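Side-chain contacts in putative peptidase M23 (Pseudomonas aeruginosa PAO1, PDB 2HSI), which probably acts as a zinc-dependent metalloendopeptidase of the M23 family and binds a zinc ion in the crystal: residues L31-P36 with P273-G278; V63-E66 with W70-V73; A53-K58 with E98-G103; A139-F144 with L266-V271. All coordinates share one frame; numbering follows the deposited sequence.

Interaction 1 (L31-P36 with P273-G278)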
loop_
_atom_site.group_PDB
_atom_site.type_symbol
_atom_site.label_atom_id
_atom_site.label_comp_id
_atom_site.label_asym_id
_atom_site.label_seq_id
_atom_site.Cartn_x
_atom_site.Cartn_y
_atom_site.Cartn_z
ATOM N N LEU A 31 -2.360 5.067 -12.735
ATOM C CA LEU A 31 -1.425 4.318 -11.903
ATOM C C LEU A 31 -0.047 4.095 -12.498
ATOM O O LEU A 31 0.886 3.837 -11.756
ATOM C CB LEU A 31 -2.033 2.975 -11.464
ATOM C CG LEU A 31 -3.263 3.086 -10.550
ATOM C CD1 LEU A 31 -3.677 1.714 -10.052
ATOM C CD2 LEU A 31 -3.039 4.063 -9.371
ATOM N N ASN A 32 0.092 4.184 -13.821
ATOM C CA ASN A 32 1.406 3.981 -14.435
ATOM C C ASN A 32 2.325 5.189 -14.239
ATOM O O ASN A 32 2.400 6.077 -15.092
ATOM C CB ASN A 32 1.294 3.615 -15.921
ATOM C CG ASN A 32 2.568 3.008 -16.471
ATOM O OD1 ASN A 32 3.186 2.145 -15.842
ATOM N ND2 ASN A 32 2.968 3.452 -17.661
ATOM N N LYS A 33 2.996 5.213 -13.092
ATOM C CA LYS A 33 4.004 6.227 -12.772
ATOM C C LYS A 33 5.294 5.494 -12.399
ATOM O O LYS A 33 5.647 5.410 -11.204
ATOM C CB LYS A 33 3.546 7.117 -11.607
ATOM C CG LYS A 33 2.145 7.723 -11.723
ATOM C CD LYS A 33 1.987 8.642 -12.938
ATOM C CE LYS A 33 0.618 9.316 -12.913
ATOM N NZ LYS A 33 0.101 9.624 -14.270
ATOM N N PRO A 34 5.987 4.910 -13.406
ATOM C CA PRO A 34 7.123 4.060 -13.049
ATOM C C PRO A 34 8.405 4.838 -12.745
ATOM O O PRO A 34 9.228 5.074 -13.631
ATOM C CB PRO A 34 7.276 3.130 -14.266
ATOM C CG PRO A 34 6.646 3.864 -15.409
ATOM C CD PRO A 34 5.791 4.979 -14.868
ATOM N N VAL A 35 8.544 5.227 -11.480
ATOM C CA VAL A 35 9.719 5.912 -10.939
ATOM C C VAL A 35 10.043 5.219 -9.593
ATOM O O VAL A 35 9.229 4.435 -9.118
ATOM C CB VAL A 35 9.444 7.449 -10.743
ATOM C CG1 VAL A 35 9.177 8.150 -12.079
ATOM C CG2 VAL A 35 8.308 7.697 -9.763
ATOM N N PRO A 36 11.232 5.467 -8.987
ATOM C CA PRO A 36 11.433 4.876 -7.646
ATOM C C PRO A 36 10.416 5.444 -6.642
ATOM O O PRO A 36 10.136 6.635 -6.663
ATOM C CB PRO A 36 12.863 5.299 -7.283
ATOM C CG PRO A 36 13.506 5.642 -8.615
ATOM C CD PRO A 36 12.416 6.237 -9.417
ATOM N N PRO A 273 1.392 7.340 -1.858
ATOM C CA PRO A 273 -0.064 7.274 -1.801
ATOM C C PRO A 273 -0.760 8.317 -2.677
ATOM O O PRO A 273 -1.904 8.100 -3.062
ATOM C CB PRO A 273 -0.360 7.526 -0.317
ATOM C CG PRO A 273 0.890 7.090 0.374
ATOM C CD PRO A 273 1.952 7.630 -0.527
ATOM N N ALA A 274 -0.061 9.411 -3.008
ATOM C CA ALA A 274 -0.605 10.468 -3.876
ATOM C C ALA A 274 -0.957 9.970 -5.290
ATOM O O ALA A 274 -1.880 10.479 -5.905
ATOM C CB ALA A 274 0.340 11.668 -3.946
ATOM N N ILE A 275 -0.226 8.965 -5.777
ATOM C CA ILE A 275 -0.506 8.324 -7.076
ATOM C C ILE A 275 -1.949 7.796 -7.128
ATOM O O ILE A 275 -2.684 8.029 -8.095
ATOM C CB ILE A 275 0.519 7.181 -7.353
ATOM C CG1 ILE A 275 1.933 7.754 -7.512
ATOM C CG2 ILE A 275 0.123 6.316 -8.587
ATOM C CD1 ILE A 275 3.020 6.711 -7.531
ATOM N N PHE A 276 -2.359 7.142 -6.043
ATOM C CA PHE A 276 -3.656 6.481 -5.947
ATOM C C PHE A 276 -4.842 7.427 -5.762
ATOM O O PHE A 276 -5.979 7.058 -6.047
ATOM C CB PHE A 276 -3.618 5.450 -4.812
ATOM C CG PHE A 276 -2.593 4.378 -5.021
ATOM C CD1 PHE A 276 -2.927 3.208 -5.695
ATOM C CD2 PHE A 276 -1.286 4.551 -4.576
ATOM C CE1 PHE A 276 -1.982 2.220 -5.910
ATOM C CE2 PHE A 276 -0.337 3.574 -4.797
ATOM C CZ PHE A 276 -0.688 2.403 -5.461
ATOM N N ILE A 277 -4.581 8.632 -5.270
ATOM C CA ILE A 277 -5.649 9.621 -5.087
ATOM C C ILE A 277 -5.680 10.642 -6.236
ATOM O O ILE A 277 -6.544 11.516 -6.278
ATOM C CB ILE A 277 -5.584 10.313 -3.677
ATOM C CG1 ILE A 277 -4.287 11.116 -3.503
ATOM C CG2 ILE A 277 -5.759 9.267 -2.548
ATOM C CD1 ILE A 277 -4.185 11.875 -2.178
ATOM N N GLY A 278 -4.736 10.502 -7.168
ATOM C CA GLY A 278 -4.620 11.386 -8.330
ATOM C C GLY A 278 -3.804 12.654 -8.112
ATOM O O GLY A 278 -4.055 13.667 -8.767
#
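Leu-31, Lys-33, Ile-275 and Phe-276 form a buried apolar contact at the junction of the two halves of the fold. The loop after helix 26-31 leads into strand 39-43 of the six-stranded antiparallel sheet, while the short helix 273-277 follows the hairpin 260-266/269-271 of the sheet that bears zinc ligands. No hydrogen bond crosses, so the fit rests on branched and aliphatic carbons. Ile-275 is the hub. Its CG2 branch lies anti to its own backbone N, with CG1 at chi1 -65°, and this places the methyl between two partners: Leu-31 CD2 on one hand and Lys-33 CG on the other, each 4.0 Å from Ile-275 CG2. The longer branch runs past Lys-33 in the opposite sense and brings Ile-275 CD1 to 4.1 Å from Lys-33 CB. The lysine contributes only the base of its chain here; the bend at chi2 (-61°) leads the amine away, and NZ bonds to the carbonyl O of Arg-29. Gly-278 ends the helix in a Schellman motif. Val-39 touches both Ile-275 and Phe-276, and the phenyl also meets the ring of Phe-222, tying the helix to both sheets. Leu-31 crosses the phenyl at about a right angle, its methyl CD2 resting 3.8 Å from Phe-276 CD1.

Interaction 2 (V63-E66 with W70-V73)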
loop_
_atom_site.group_PDB
_atom_site.type_symbol
_atom_site.label_atom_id
_atom_site.label_comp_id
_atom_site.label_asym_id
_atom_site.label_seq_id
_atom_site.Cartn_x
_atom_site.Cartn_y
_atom_site.Cartn_z
ATOM N N VAL A 63 -4.634 -7.991 -11.932
ATOM C CA VAL A 63 -6.048 -7.690 -12.188
ATOM C C VAL A 63 -6.296 -7.660 -13.694
ATOM O O VAL A 63 -5.367 -7.456 -14.472
ATOM C CB VAL A 63 -6.504 -6.327 -11.558
ATOM C CG1 VAL A 63 -6.344 -6.319 -10.038
ATOM C CG2 VAL A 63 -5.761 -5.128 -12.164
ATOM N N ARG A 64 -7.541 -7.885 -14.106
ATOM C CA ARG A 64 -7.932 -7.604 -15.486
ATOM C C ARG A 64 -8.093 -6.093 -15.666
ATOM O O ARG A 64 -8.671 -5.421 -14.817
ATOM C CB ARG A 64 -9.224 -8.326 -15.859
ATOM C CG ARG A 64 -9.064 -9.813 -16.144
ATOM C CD ARG A 64 -10.341 -10.366 -16.777
ATOM N NE ARG A 64 -10.343 -11.819 -16.893
ATOM C CZ ARG A 64 -9.794 -12.501 -17.898
ATOM N NH1 ARG A 64 -9.173 -11.866 -18.891
ATOM N NH2 ARG A 64 -9.854 -13.825 -17.908
ATOM N N GLU A 65 -7.562 -5.559 -16.764
ATOM C CA GLU A 65 -7.736 -4.150 -17.090
ATOM C C GLU A 65 -9.131 -3.946 -17.669
ATOM O O GLU A 65 -9.394 -4.308 -18.816
ATOM C CB GLU A 65 -6.684 -3.678 -18.086
ATOM C CG GLU A 65 -6.751 -2.178 -18.326
ATOM C CD GLU A 65 -5.699 -1.683 -19.284
ATOM O OE1 GLU A 65 -5.461 -2.342 -20.310
ATOM O OE2 GLU A 65 -5.119 -0.618 -19.014
ATOM N N GLU A 66 -10.018 -3.383 -16.851
ATOM C CA GLU A 66 -11.451 -3.238 -17.178
ATOM C C GLU A 66 -12.087 -4.520 -17.738
ATOM O O GLU A 66 -12.865 -4.458 -18.685
ATOM C CB GLU A 66 -11.670 -2.066 -18.143
ATOM C CG GLU A 66 -11.248 -0.726 -17.579
ATOM C CD GLU A 66 -11.182 0.364 -18.637
ATOM O OE1 GLU A 66 -10.912 0.050 -19.823
ATOM O OE2 GLU A 66 -11.382 1.544 -18.275
ATOM N N TRP A 70 -4.922 -9.229 -18.615
ATOM C CA TRP A 70 -4.286 -9.286 -17.307
ATOM C C TRP A 70 -3.092 -8.343 -17.221
ATOM O O TRP A 70 -2.192 -8.343 -18.082
ATOM C CB TRP A 70 -3.859 -10.709 -16.967
ATOM C CG TRP A 70 -4.992 -11.661 -16.728
ATOM C CD1 TRP A 70 -5.396 -12.686 -17.550
ATOM C CD2 TRP A 70 -5.858 -11.706 -15.576
ATOM N NE1 TRP A 70 -6.460 -13.356 -16.978
ATOM C CE2 TRP A 70 -6.758 -12.778 -15.769
ATOM C CE3 TRP A 70 -5.947 -10.953 -14.393
ATOM C CZ2 TRP A 70 -7.754 -13.107 -14.824
ATOM C CZ3 TRP A 70 -6.935 -11.282 -13.456
ATOM C CH2 TRP A 70 -7.827 -12.346 -13.687
ATOM N N ILE A 71 -3.100 -7.523 -16.179
ATOM C CA ILE A 71 -2.009 -6.585 -15.934
ATOM C C ILE A 71 -1.496 -6.783 -14.507
ATOM O O ILE A 71 -2.251 -7.189 -13.621
ATOM C CB ILE A 71 -2.441 -5.099 -16.166
ATOM C CG1 ILE A 71 -3.753 -4.787 -15.434
ATOM C CG2 ILE A 71 -2.566 -4.776 -17.668
ATOM C CD1 ILE A 71 -4.084 -3.307 -15.307
ATOM N N ALA A 72 -0.203 -6.539 -14.299
ATOM C CA ALA A 72 0.335 -6.423 -12.939
ATOM C C ALA A 72 0.422 -4.948 -12.547
ATOM O O ALA A 72 0.749 -4.087 -13.375
ATOM C CB ALA A 72 1.706 -7.088 -12.839
ATOM N N VAL A 73 0.122 -4.654 -11.286
ATOM C CA VAL A 73 0.221 -3.298 -10.747
ATOM C C VAL A 73 1.316 -3.397 -9.696
ATOM O O VAL A 73 1.099 -3.958 -8.615
ATOM C CB VAL A 73 -1.134 -2.807 -10.150
ATOM C CG1 VAL A 73 -1.001 -1.430 -9.512
ATOM C CG2 VAL A 73 -2.211 -2.760 -11.231
#
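Arg-64 and Trp-70 face each other as a non-hydrogen-bonded pair near the turn of an antiparallel beta hairpin, and the arginine chain passes obliquely over the indole. From CB, with CG beside the backbone N (chi1 -77°), the chain turns over the ring: Arg-64 CG stands 3.5 Å from the centroid of the Trp-70 six-membered ring and only 1° off its normal, a CH-pi contact. CD carries the extended chain onward to NE, 3.6 Å from Trp-70 CZ2. At the tip, Arg-64 CZ comes 3.6 Å from Trp-70 NE1, which lies over one face of the guanidinium. The two planes are still 36° apart, so the group leans on the indole and does not lie flat. Both polar ends are held by carbonyls: Arg-64 NH1 by those of Glu-47 and Arg-68, and Trp-70 NE1 by that of Gly-48. The adjacent pair is hydrogen-bonded, with Val-63 N 3.0 Å from Ile-71 O and Ile-71 N 2.8 Å from Val-63 O. On the face of the sheet opposite Arg-64 and Trp-70, Val-63 CG2 packs 3.9 Å from Ile-71 CG1, while Ile-71 CD1 reaches Glu-65 CB. Strand 70-75 lies between 58-64 and 39-43; Ile-71 and Val-73 touch Val-41 and Val-39, and helix 26-31 meets the same apolar face through Leu-31.

Interaction 3 (A53-K58 with E98-G103)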
loop_
_atom_site.group_PDB
_atom_site.type_symbol
_atom_site.label_atom_id
_atom_site.label_comp_id
_atom_site.label_asym_id
_atom_site.label_seq_id
_atom_site.Cartn_x
_atom_site.Cartn_y
_atom_site.Cartn_z
ATOM N N ALA A 53 2.225 -13.247 -10.711
ATOM C CA ALA A 53 3.387 -12.438 -11.088
ATOM C C ALA A 53 4.229 -12.146 -9.856
ATOM O O ALA A 53 3.706 -12.096 -8.752
ATOM C CB ALA A 53 2.946 -11.149 -11.748
ATOM N N PHE A 54 5.535 -11.966 -10.065
ATOM C CA PHE A 54 6.506 -11.775 -8.985
ATOM C C PHE A 54 7.501 -10.707 -9.409
ATOM O O PHE A 54 7.988 -10.728 -10.545
ATOM C CB PHE A 54 7.262 -13.077 -8.677
ATOM C CG PHE A 54 6.407 -14.155 -8.077
ATOM C CD1 PHE A 54 6.306 -14.284 -6.696
ATOM C CD2 PHE A 54 5.703 -15.049 -8.891
ATOM C CE1 PHE A 54 5.520 -15.277 -6.135
ATOM C CE2 PHE A 54 4.910 -16.030 -8.339
ATOM C CZ PHE A 54 4.819 -16.148 -6.962
ATOM N N TYR A 55 7.782 -9.775 -8.500
ATOM C CA TYR A 55 8.819 -8.758 -8.702
ATOM C C TYR A 55 9.793 -8.776 -7.539
ATOM O O TYR A 55 9.390 -8.601 -6.384
ATOM C CB TYR A 55 8.188 -7.373 -8.847
ATOM C CG TYR A 55 9.177 -6.226 -8.995
ATOM C CD1 TYR A 55 10.138 -6.223 -10.026
ATOM C CD2 TYR A 55 9.127 -5.125 -8.136
ATOM C CE1 TYR A 55 11.032 -5.167 -10.171
ATOM C CE2 TYR A 55 10.011 -4.065 -8.275
ATOM C CZ TYR A 55 10.961 -4.091 -9.294
ATOM O OH TYR A 55 11.827 -3.036 -9.428
ATOM N N GLN A 56 11.073 -8.999 -7.859
ATOM C CA GLN A 56 12.144 -9.183 -6.861
ATOM C C GLN A 56 11.818 -10.308 -5.861
ATOM O O GLN A 56 12.150 -10.218 -4.679
ATOM C CB GLN A 56 12.474 -7.849 -6.155
ATOM C CG GLN A 56 12.749 -6.683 -7.131
ATOM C CD GLN A 56 12.861 -5.308 -6.469
ATOM O OE1 GLN A 56 12.093 -4.958 -5.572
ATOM N NE2 GLN A 56 13.805 -4.509 -6.947
ATOM N N GLY A 57 11.140 -11.350 -6.346
ATOM C CA GLY A 57 10.767 -12.506 -5.513
ATOM C C GLY A 57 9.484 -12.360 -4.696
ATOM O O GLY A 57 9.079 -13.289 -4.008
ATOM N N LYS A 58 8.851 -11.195 -4.771
ATOM C CA LYS A 58 7.645 -10.881 -4.002
ATOM C C LYS A 58 6.418 -10.958 -4.909
ATOM O O LYS A 58 6.446 -10.403 -6.004
ATOM C CB LYS A 58 7.737 -9.464 -3.434
ATOM C CG LYS A 58 9.027 -9.139 -2.639
ATOM C CD LYS A 58 8.847 -9.370 -1.146
ATOM C CE LYS A 58 10.148 -9.157 -0.355
ATOM N NZ LYS A 58 10.564 -7.728 -0.262
ATOM N N GLU A 98 8.489 -10.706 -18.110
ATOM C CA GLU A 98 8.085 -9.503 -18.817
ATOM C C GLU A 98 8.866 -8.320 -18.291
ATOM O O GLU A 98 8.870 -8.051 -17.093
ATOM C CB GLU A 98 6.581 -9.269 -18.680
ATOM C CG GLU A 98 5.699 -10.389 -19.266
ATOM C CD GLU A 98 5.978 -10.724 -20.735
ATOM O OE1 GLU A 98 6.214 -9.822 -21.567
ATOM O OE2 GLU A 98 5.933 -11.914 -21.064
ATOM N N ARG A 99 9.543 -7.627 -19.196
ATOM C CA ARG A 99 10.336 -6.473 -18.801
ATOM C C ARG A 99 9.542 -5.179 -18.768
ATOM O O ARG A 99 8.575 -4.999 -19.508
ATOM C CB ARG A 99 11.584 -6.326 -19.687
ATOM C CG ARG A 99 12.585 -7.409 -19.429
ATOM C CD ARG A 99 13.937 -7.080 -19.991
ATOM N NE ARG A 99 14.779 -8.263 -20.039
ATOM C CZ ARG A 99 16.085 -8.246 -20.283
ATOM N NH1 ARG A 99 16.706 -7.100 -20.513
ATOM N NH2 ARG A 99 16.770 -9.381 -20.294
ATOM N N PHE A 100 9.958 -4.289 -17.878
ATOM C CA PHE A 100 9.416 -2.954 -17.831
ATOM C C PHE A 100 10.551 -2.002 -17.446
ATOM O O PHE A 100 11.649 -2.445 -17.165
ATOM C CB PHE A 100 8.199 -2.865 -16.898
ATOM C CG PHE A 100 8.497 -3.142 -15.440
ATOM C CD1 PHE A 100 8.675 -2.095 -14.551
ATOM C CD2 PHE A 100 8.539 -4.449 -14.950
ATOM C CE1 PHE A 100 8.920 -2.346 -13.196
ATOM C CE2 PHE A 100 8.786 -4.710 -13.603
ATOM C CZ PHE A 100 8.972 -3.648 -12.723
ATOM N N SER A 101 10.290 -0.705 -17.458
ATOM C CA SER A 101 11.350 0.261 -17.182
ATOM C C SER A 101 10.970 1.152 -16.017
ATOM O O SER A 101 9.812 1.553 -15.877
ATOM C CB SER A 101 11.642 1.103 -18.429
ATOM O OG SER A 101 12.073 0.275 -19.498
ATOM N N VAL A 102 11.952 1.444 -15.174
ATOM C CA VAL A 102 11.791 2.436 -14.122
ATOM C C VAL A 102 12.572 3.689 -14.551
ATOM O O VAL A 102 13.782 3.622 -14.805
ATOM C CB VAL A 102 12.239 1.882 -12.747
ATOM C CG1 VAL A 102 12.308 2.976 -11.693
ATOM C CG2 VAL A 102 11.277 0.776 -12.274
ATOM N N GLY A 103 11.855 4.802 -14.680
ATOM C CA GLY A 103 12.464 6.091 -15.020
ATOM C C GLY A 103 12.868 6.816 -13.754
ATOM O O GLY A 103 12.630 6.320 -12.659
#
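Tyr-55 and Phe-100 sit on strands 52-55 and 96-102, which run parallel to each other because both pair antiparallel with strand 83-90 between them, so no backbone bond joins the two. The six-stranded antiparallel sheet that they share is consistent with the E-set-like fold of the M23 N-terminal domain. Phe-100 also touches Ala-40 and Val-42 of strand 39-43, bringing the two outermost strands together. Tyr-55 also opens a type I' turn to Lys-58, the tight connection of the hairpin 52-55/58-64, closed by Lys-58 N to Tyr-55 O at 3.1 Å, with a second hairpin bond from Tyr-55 N to Lys-58 O. The aromatic pair is oblique: ring centroids are 5.4 Å apart and the planes stand at 57°, neither stacked nor edge-to-face. With Phe-100 CG set between its backbone N and carbonyl carbon (chi1 64°), the phenyl reaches inward across the intervening strand. The tyrosine ring is sandwiched, Gln-56 CG lying 3.7 Å above the centre of one face and the phenylalanine approaching the other. Its hydroxyl bonds to Gln-85 OE1, which fixes the ring's far end. The closest approach is by the phenyl's outermost carbon, Phe-100 CZ, 3.6 Å from Tyr-55 CE1.

Interaction 4 (A139-F144 with L266-V271)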
loop_
_atom_site.group_PDB
_atom_site.type_symbol
_atom_site.label_atom_id
_atom_site.label_comp_id
_atom_site.label_asym_id
_atom_site.label_seq_id
_atom_site.Cartn_x
_atom_site.Cartn_y
_atom_site.Cartn_z
ATOM N N ALA A 139 6.102 -8.498 8.545
ATOM C CA ALA A 139 5.242 -9.625 8.175
ATOM C C ALA A 139 3.910 -9.181 7.571
ATOM O O ALA A 139 3.456 -9.767 6.590
ATOM C CB ALA A 139 5.008 -10.537 9.362
ATOM N N ALA A 140 3.302 -8.137 8.144
ATOM C CA ALA A 140 2.005 -7.640 7.652
ATOM C C ALA A 140 2.066 -7.120 6.209
ATOM O O ALA A 140 1.203 -7.438 5.388
ATOM C CB ALA A 140 1.457 -6.577 8.564
ATOM N N TYR A 141 3.090 -6.335 5.895
ATOM C CA TYR A 141 3.278 -5.863 4.517
ATOM C C TYR A 141 3.504 -6.987 3.495
ATOM O O TYR A 141 3.209 -6.814 2.307
ATOM C CB TYR A 141 4.430 -4.878 4.447
ATOM C CG TYR A 141 4.153 -3.505 5.016
ATOM C CD1 TYR A 141 3.040 -2.746 4.613
ATOM C CD2 TYR A 141 5.043 -2.937 5.919
ATOM C CE1 TYR A 141 2.825 -1.458 5.122
ATOM C CE2 TYR A 141 4.844 -1.675 6.424
ATOM C CZ TYR A 141 3.741 -0.936 6.032
ATOM O OH TYR A 141 3.582 0.315 6.575
ATOM N N ARG A 142 4.013 -8.129 3.967
ATOM C CA ARG A 142 4.297 -9.279 3.116
ATOM C C ARG A 142 3.118 -10.236 2.969
ATOM O O ARG A 142 3.213 -11.214 2.238
ATOM C CB ARG A 142 5.526 -10.035 3.624
ATOM C CG ARG A 142 6.807 -9.284 3.346
ATOM C CD ARG A 142 7.976 -9.797 4.151
ATOM N NE ARG A 142 9.131 -8.935 3.930
ATOM C CZ ARG A 142 10.331 -9.113 4.476
ATOM N NH1 ARG A 142 10.554 -10.123 5.308
ATOM N NH2 ARG A 142 11.307 -8.260 4.202
ATOM N N ARG A 143 2.010 -9.952 3.652
ATOM C CA ARG A 143 0.783 -10.726 3.452
ATOM C C ARG A 143 0.279 -10.615 1.998
ATOM O O ARG A 143 0.222 -9.517 1.432
ATOM C CB ARG A 143 -0.306 -10.294 4.426
ATOM C CG ARG A 143 -1.470 -11.273 4.493
ATOM C CD ARG A 143 -2.742 -10.533 4.804
ATOM N NE ARG A 143 -3.926 -11.387 4.928
ATOM C CZ ARG A 143 -4.280 -12.035 6.039
ATOM N NH1 ARG A 143 -3.536 -11.955 7.140
ATOM N NH2 ARG A 143 -5.389 -12.765 6.049
ATOM N N PHE A 144 -0.027 -11.756 1.392
ATOM C CA PHE A 144 -0.542 -11.785 0.027
ATOM C C PHE A 144 -1.814 -12.636 -0.024
ATOM O O PHE A 144 -1.772 -13.819 -0.336
ATOM C CB PHE A 144 0.529 -12.296 -0.960
ATOM C CG PHE A 144 0.186 -12.054 -2.414
ATOM C CD1 PHE A 144 0.451 -10.822 -3.015
ATOM C CD2 PHE A 144 -0.413 -13.050 -3.178
ATOM C CE1 PHE A 144 0.123 -10.605 -4.375
ATOM C CE2 PHE A 144 -0.755 -12.838 -4.514
ATOM C CZ PHE A 144 -0.487 -11.617 -5.108
ATOM N N LEU A 266 2.605 -2.113 -2.009
ATOM C CA LEU A 266 2.307 -3.077 -3.069
ATOM C C LEU A 266 3.527 -3.965 -3.168
ATOM O O LEU A 266 4.653 -3.461 -3.207
ATOM C CB LEU A 266 2.105 -2.382 -4.419
ATOM C CG LEU A 266 0.773 -1.713 -4.769
ATOM C CD1 LEU A 266 0.986 -0.756 -5.936
ATOM C CD2 LEU A 266 -0.280 -2.754 -5.125
ATOM N N ASN A 267 3.306 -5.276 -3.211
ATOM C CA ASN A 267 4.382 -6.282 -3.251
ATOM C C ASN A 267 5.551 -5.993 -2.306
ATOM O O ASN A 267 6.713 -6.063 -2.705
ATOM C CB ASN A 267 4.884 -6.574 -4.691
ATOM C CG ASN A 267 5.231 -5.317 -5.484
ATOM O OD1 ASN A 267 4.387 -4.769 -6.189
ATOM N ND2 ASN A 267 6.465 -4.833 -5.341
ATOM N N ASP A 268 5.216 -5.653 -1.056
ATOM C CA ASP A 268 6.201 -5.285 -0.027
ATOM C C ASP A 268 7.115 -4.112 -0.424
ATOM O O ASP A 268 8.314 -4.095 -0.100
ATOM C CB ASP A 268 7.007 -6.508 0.431
ATOM C CG ASP A 268 7.763 -6.275 1.742
ATOM O OD1 ASP A 268 7.305 -5.468 2.578
ATOM O OD2 ASP A 268 8.822 -6.918 1.925
ATOM N N ALA A 269 6.536 -3.142 -1.134
ATOM C CA ALA A 269 7.218 -1.908 -1.468
ATOM C C ALA A 269 6.321 -0.735 -1.098
ATOM O O ALA A 269 5.197 -0.622 -1.613
ATOM C CB ALA A 269 7.560 -1.875 -2.952
ATOM N N ARG A 270 6.802 0.129 -0.200
ATOM C CA ARG A 270 6.090 1.376 0.108
ATOM C C ARG A 270 6.177 2.340 -1.061
ATOM O O ARG A 270 7.267 2.656 -1.562
ATOM C CB ARG A 270 6.598 2.057 1.391
ATOM C CG ARG A 270 5.838 1.676 2.664
ATOM C CD ARG A 270 6.529 0.551 3.395
ATOM N NE ARG A 270 6.109 -0.734 2.883
ATOM C CZ ARG A 270 6.835 -1.847 2.898
ATOM N NH1 ARG A 270 8.062 -1.885 3.397
ATOM N NH2 ARG A 270 6.317 -2.943 2.398
ATOM N N VAL A 271 5.007 2.788 -1.499
ATOM C CA VAL A 271 4.897 3.657 -2.651
ATOM C C VAL A 271 4.115 4.912 -2.294
ATOM O O VAL A 271 3.509 4.993 -1.218
ATOM C CB VAL A 271 4.287 2.927 -3.887
ATOM C CG1 VAL A 271 5.173 1.753 -4.312
ATOM C CG2 VAL A 271 2.838 2.482 -3.621
HETATM O O HOH W 1 2.613 -4.940 0.304
HETATM O O HOH W 2 10.733 -5.209 3.542
#
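Tyr-141 and Arg-270 make the tight half of this contact. The guanidinium lies flat on the phenol ring, planes 15° apart, with Arg-270 CZ 3.9 Å from the centroid of the Tyr-141 ring in a cation-pi interaction. Bends at chi2 and chi3 fold the arginine back so that its guanidinium can also meet Asp-268, Arg-270 NH2 lying 2.7 Å from Asp-268 OD1. Ser-265 OG gives that nitrogen a further partner, which helps to fix the group's rotation over the ring. The looser side belongs to the exposed Arg-142. Its extended chain brings NE to 2.9 Å from Asp-268 OD2 in a nearly straight bond (169°), approaching from above the carboxylate plane. A water joins Arg-142 NH2 to the same OD2, which Lys-58 NZ also engages, so the carboxylate charge is probably well balanced. Another water links the carbonyl O of Tyr-141, 2.8 Å away, to Asp-268 N. The result is a salt-bridge network that fastens the end of helix 127-141 to the two-residue turn of the hairpin 260-266/269-271, in an M23 peptidase fold whose strand 260-266 carries the zinc ligand His-261, its side chain about 7 Å from that of Tyr-141.

How the interactions relate
Interaction 1 is the buried, wholly apolar member, whereas interactions 2, 3 and 4 are partly buried. Interactions 2 and 3 belong to the same six-stranded sheet: one pairs adjacent strands through backbone bonds, the other spans a strand with side chains alone. Interactions 1 and 4 both engage the C-terminal part of the chain, and Phe-276 packs on Leu-266 and Val-271 between them. Charge gathers in interaction 4, where Lys-58 from the turn of interaction 3 joins the network through Asp-268. Interaction 1 also reaches the sheet edge of interaction 3, Pro-34 O lying 2.8 Å from Gly-103 N, a probable hydrogen bond.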